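Local coordinates for polycomb protein Pcl (Drosophila melanogaster, PDB 5OQD) that helps the Esc/E(z) histone H3 methyltransferase complex establish homeotic gene repression in early embryos, and is represented here by a PHD finger and a probably DNA-binding winged-helix domain, at residues N116-W119 with P120-E124; R136-P139 with E140-M144. All blocks are in the same frame, centred on the assembly; numbering follows the deposited sequence.

Contact 1 (N116-W119 with P120-E124); sequences NDIW and PFILE
The carbonyl oxygen of W119 receives the backbone N of L123 at 3.2 Å, with the donor tilted 26° from the carbonyl plane, and CG of L123 lies against the same oxygen. One residue earlier, the N of I122 bonds to the O of I118, also at 3.2 Å, and nearly straight at the hydrogen (168°). P120, inside the span of both bonds, has no N-H to give: its CG rests 3.1 Å from the O of N116, where an amide donor would otherwise come, and the helix kinks there after a wider pi-type turn. CG of W119 stands anti to the backbone N (chi1 -179°), and the torsions together set one face of the indole beneath L123. The CD1 methyl of L123 sits over the five-membered ring, 3.4 Å from its centroid, in a CH-pi contact displaced toward the rim. I118 and I122 run side by side, CG2 to CD1 at 4.1 Å; as branched aliphatics they suit the buried face turned to helix 92-104. The chemistry implies a helix that stays continuous through its proline, while the leucine methyl probably helps fix the indole's rotation, together with E140, L143 and M144 of helix 140-153.

Contact 2 (R136-P139 with E140-M144); sequences RTLP and ETALM
L138 turns its side chain from the connecting loop toward the first turn of helix 140-153. Its CB leads to a CG that is anti to the backbone N (chi1 -160°), and this brings the branch point to 4.3 Å from CB of A142. Of the two methyls it is CD2 that meets the helix, 4.1 Å from CA of L143. These are loose apolar contacts with the backbone, the methyl of A142 and CB of L143, and the small A142 suits the place because its single methyl lets the leucine branch approach the helix. The backbone O of L138 faces another way and accepts a hydrogen bond from NH1 of R126.

P139 follows at the N-cap position. Its fixed ring restricts phi and, having no N-H, costs no hydrogen bond at this first position, where a helix asks for no amide donor. Its carbonyl oxygen instead opens the helical ladder: the N of L143 binds the O of P139 at 2.8 Å, though the bond is bent, with 135° at the hydrogen. CB of L143 packs against that oxygen at 3.2 Å, and CB of P139 stands 4.3 Å from CB of A142. The next rung, from the N of M144 to the O of E140, is also 2.8 Å long. L143 itself is buried, its side chain serving the interface with helix 114-125 and touching R126. The arrangement is a hydrophobic staple between L138 and L143 (CD2 to CB 4.5 Å, loose) around a proline N-cap, beginning a helix of the winged-helix domain.

Overall arrangement
Contact 1 comes first along the chain, within helix 114-125; contact 2 follows, where the loop after helix 133-136 enters helix 140-153. Their centres are 13 Å apart, on the same side of the chain's centre, and they meet through the indole of W119. Its CH2 lies 3.3 Å from the O of E140, its CE3 is 3.4 Å from SD of M144, and its CZ3 packs on CG of L143. The proline-kinked helix is thus packed against the beginning of the next long one; I118 and F121 face helix 92-104, and I122 touches both it and L147 of helix 140-153. Together the three helices probably form the helical body of the winged-helix domain, which follows the zinc-binding PHD finger in this fragment.

Contact 1 (N116-W119 with P120-E124)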
loop_
_atom_site.group_PDB
_atom_site.type_symbol
_atom_site.label_atom_id
_atom_site.label_comp_id
_atom_site.label_asym_id
_atom_site.label_seq_id
_atom_site.Cartn_x
_atom_site.Cartn_y
_atom_site.Cartn_z
ATOM N N ASN B 116 4.285 -17.599 12.379
ATOM C CA ASN B 116 3.694 -17.119 13.625
ATOM C C ASN B 116 3.138 -15.699 13.558
ATOM O O ASN B 116 2.116 -15.400 14.174
ATOM C CB ASN B 116 4.724 -17.200 14.754
ATOM C CG ASN B 116 5.181 -18.620 15.025
ATOM O OD1 ASN B 116 4.479 -19.581 14.710
ATOM N ND2 ASN B 116 6.362 -18.759 15.616
ATOM N N ASP B 117 3.809 -14.824 12.817
ATOM C CA ASP B 117 3.444 -13.412 12.811
ATOM C C ASP B 117 2.980 -12.798 11.492
ATOM O O ASP B 117 2.175 -11.868 11.481
ATOM C CB ASP B 117 4.660 -12.558 13.177
ATOM C CG ASP B 117 5.331 -13.019 14.456
ATOM O OD1 ASP B 117 4.633 -13.593 15.320
ATOM O OD2 ASP B 117 6.553 -12.808 14.599
ATOM N N ILE B 118 3.491 -13.323 10.383
ATOM C CA ILE B 118 3.191 -12.770 9.067
ATOM C C ILE B 118 2.002 -13.555 8.522
ATOM O O ILE B 118 1.040 -12.971 8.022
ATOM C CB ILE B 118 4.356 -12.878 8.067
ATOM C CG1 ILE B 118 5.618 -12.241 8.649
ATOM C CG2 ILE B 118 3.984 -12.233 6.739
ATOM C CD1 ILE B 118 6.836 -12.384 7.765
ATOM N N TRP B 119 2.081 -14.879 8.621
ATOM C CA TRP B 119 1.039 -15.772 8.117
ATOM C C TRP B 119 -0.365 -15.486 8.675
ATOM O O TRP B 119 -1.320 -15.419 7.902
ATOM C CB TRP B 119 1.431 -17.229 8.398
ATOM C CG TRP B 119 0.456 -18.255 7.918
ATOM C CD1 TRP B 119 -0.291 -19.097 8.689
ATOM C CD2 TRP B 119 0.130 -18.559 6.557
ATOM N NE1 TRP B 119 -1.063 -19.907 7.893
ATOM C CE2 TRP B 119 -0.825 -19.596 6.580
ATOM C CE3 TRP B 119 0.550 -18.055 5.323
ATOM C CZ2 TRP B 119 -1.367 -20.137 5.416
ATOM C CZ3 TRP B 119 0.012 -18.594 4.169
ATOM C CH2 TRP B 119 -0.937 -19.624 4.224
ATOM N N PRO B 120 -0.493 -15.338 9.982
ATOM C CA PRO B 120 -1.810 -15.084 10.560
ATOM C C PRO B 120 -2.380 -13.764 10.082
ATOM O O PRO B 120 -3.551 -13.689 9.724
ATOM C CB PRO B 120 -1.519 -15.008 12.055
ATOM C CG PRO B 120 -0.296 -15.831 12.239
ATOM C CD PRO B 120 0.522 -15.604 11.010
ATOM N N PHE B 121 -1.540 -12.740 10.054
ATOM C CA PHE B 121 -1.987 -11.392 9.757
ATOM C C PHE B 121 -2.560 -11.263 8.356
ATOM O O PHE B 121 -3.601 -10.655 8.160
ATOM C CB PHE B 121 -0.826 -10.425 9.948
ATOM C CG PHE B 121 -1.108 -9.037 9.470
ATOM C CD1 PHE B 121 -1.263 -8.002 10.368
ATOM C CD2 PHE B 121 -1.201 -8.762 8.123
ATOM C CE1 PHE B 121 -1.514 -6.722 9.933
ATOM C CE2 PHE B 121 -1.455 -7.485 7.679
ATOM C CZ PHE B 121 -1.611 -6.463 8.587
ATOM N N ILE B 122 -1.890 -11.862 7.384
ATOM C CA ILE B 122 -2.369 -11.851 6.013
ATOM C C ILE B 122 -3.689 -12.593 5.932
ATOM O O ILE B 122 -4.601 -12.195 5.218
ATOM C CB ILE B 122 -1.360 -12.503 5.059
ATOM C CG1 ILE B 122 -0.078 -11.679 5.003
ATOM C CG2 ILE B 122 -1.950 -12.635 3.668
ATOM C CD1 ILE B 122 0.921 -12.189 3.998
ATOM N N LEU B 123 -3.776 -13.689 6.670
ATOM C CA LEU B 123 -4.986 -14.480 6.697
ATOM C C LEU B 123 -6.126 -13.648 7.265
ATOM O O LEU B 123 -7.252 -13.717 6.784
ATOM C CB LEU B 123 -4.774 -15.752 7.509
ATOM C CG LEU B 123 -3.882 -16.788 6.827
ATOM C CD1 LEU B 123 -3.466 -17.878 7.795
ATOM C CD2 LEU B 123 -4.573 -17.387 5.617
ATOM N N GLU B 124 -5.828 -12.855 8.285
ATOM C CA GLU B 124 -6.839 -11.992 8.867
ATOM C C GLU B 124 -7.338 -10.974 7.860
ATOM O O GLU B 124 -8.532 -10.724 7.760
ATOM C CB GLU B 124 -6.276 -11.255 10.076
ATOM C CG GLU B 124 -5.994 -12.141 11.274
ATOM C CD GLU B 124 -5.280 -11.404 12.387
ATOM O OE1 GLU B 124 -5.264 -10.158 12.357
ATOM O OE2 GLU B 124 -4.735 -12.069 13.291
#

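Contact 2 (R136-P139 with E140-M144)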
loop_
_atom_site.group_PDB
_atom_site.type_symbol
_atom_site.label_atom_id
_atom_site.label_comp_id
_atom_site.label_asym_id
_atom_site.label_seq_id
_atom_site.Cartn_x
_atom_site.Cartn_y
_atom_site.Cartn_z
ATOM N N ARG B 136 -7.342 -14.391 -3.561
ATOM C CA ARG B 136 -8.253 -14.377 -2.423
ATOM C C ARG B 136 -8.649 -15.788 -1.996
ATOM O O ARG B 136 -8.750 -16.083 -0.805
ATOM C CB ARG B 136 -9.504 -13.563 -2.761
ATOM C CG ARG B 136 -10.532 -13.491 -1.643
ATOM C CD ARG B 136 -9.983 -12.741 -0.441
ATOM N NE ARG B 136 -9.291 -11.521 -0.845
ATOM C CZ ARG B 136 -9.903 -10.396 -1.199
ATOM N NH1 ARG B 136 -11.227 -10.326 -1.199
ATOM N NH2 ARG B 136 -9.188 -9.339 -1.553
ATOM N N THR B 137 -8.857 -16.661 -2.975
ATOM C CA THR B 137 -9.366 -18.001 -2.710
ATOM C C THR B 137 -8.290 -19.071 -2.863
ATOM O O THR B 137 -8.596 -20.258 -2.983
ATOM C CB THR B 137 -10.541 -18.340 -3.646
ATOM O OG1 THR B 137 -10.081 -18.358 -5.004
ATOM C CG2 THR B 137 -11.648 -17.304 -3.508
ATOM N N LEU B 138 -7.030 -18.649 -2.856
ATOM C CA LEU B 138 -5.918 -19.568 -3.059
ATOM C C LEU B 138 -5.690 -20.450 -1.834
ATOM O O LEU B 138 -5.690 -19.957 -0.706
ATOM C CB LEU B 138 -4.640 -18.793 -3.392
ATOM C CG LEU B 138 -3.527 -19.581 -4.088
ATOM C CD1 LEU B 138 -3.954 -19.974 -5.495
ATOM C CD2 LEU B 138 -2.233 -18.786 -4.117
ATOM N N PRO B 139 -5.504 -21.762 -2.057
ATOM C CA PRO B 139 -5.188 -22.732 -0.999
ATOM C C PRO B 139 -3.987 -22.304 -0.156
ATOM O O PRO B 139 -3.082 -21.647 -0.668
ATOM C CB PRO B 139 -4.881 -24.010 -1.781
ATOM C CG PRO B 139 -5.697 -23.883 -3.014
ATOM C CD PRO B 139 -5.683 -22.418 -3.364
ATOM N N GLU B 140 -3.984 -22.683 1.118
ATOM C CA GLU B 140 -2.996 -22.180 2.067
ATOM C C GLU B 140 -1.581 -22.695 1.811
ATOM O O GLU B 140 -0.613 -21.954 1.979
ATOM C CB GLU B 140 -3.423 -22.521 3.496
ATOM C CG GLU B 140 -4.735 -21.877 3.912
ATOM C CD GLU B 140 -4.988 -21.973 5.402
ATOM O OE1 GLU B 140 -4.125 -22.525 6.117
ATOM O OE2 GLU B 140 -6.048 -21.494 5.858
ATOM N N THR B 141 -1.459 -23.958 1.413
ATOM C CA THR B 141 -0.151 -24.523 1.099
ATOM C C THR B 141 0.450 -23.842 -0.126
ATOM O O THR B 141 1.638 -23.515 -0.146
ATOM C CB THR B 141 -0.227 -26.042 0.850
ATOM O OG1 THR B 141 -1.281 -26.328 -0.078
ATOM C CG2 THR B 141 -0.491 -26.786 2.153
ATOM N N ALA B 142 -0.378 -23.628 -1.143
ATOM C CA ALA B 142 0.050 -22.940 -2.355
ATOM C C ALA B 142 0.350 -21.477 -2.053
ATOM O O ALA B 142 1.196 -20.855 -2.695
ATOM C CB ALA B 142 -1.011 -23.055 -3.438
ATOM N N LEU B 143 -0.356 -20.941 -1.065
ATOM C CA LEU B 143 -0.168 -19.563 -0.631
ATOM C C LEU B 143 1.159 -19.396 0.097
ATOM O O LEU B 143 1.848 -18.391 -0.077
ATOM C CB LEU B 143 -1.322 -19.125 0.272
ATOM C CG LEU B 143 -1.219 -17.730 0.893
ATOM C CD1 LEU B 143 -0.981 -16.667 -0.171
ATOM C CD2 LEU B 143 -2.469 -17.418 1.695
ATOM N N MET B 144 1.508 -20.384 0.916
ATOM C CA MET B 144 2.759 -20.360 1.668
ATOM C C MET B 144 3.972 -20.322 0.745
ATOM O O MET B 144 4.875 -19.504 0.928
ATOM C CB MET B 144 2.849 -21.574 2.595
ATOM C CG MET B 144 2.306 -21.336 3.990
ATOM S SD MET B 144 3.266 -20.097 4.877
ATOM C CE MET B 144 4.916 -20.775 4.711
#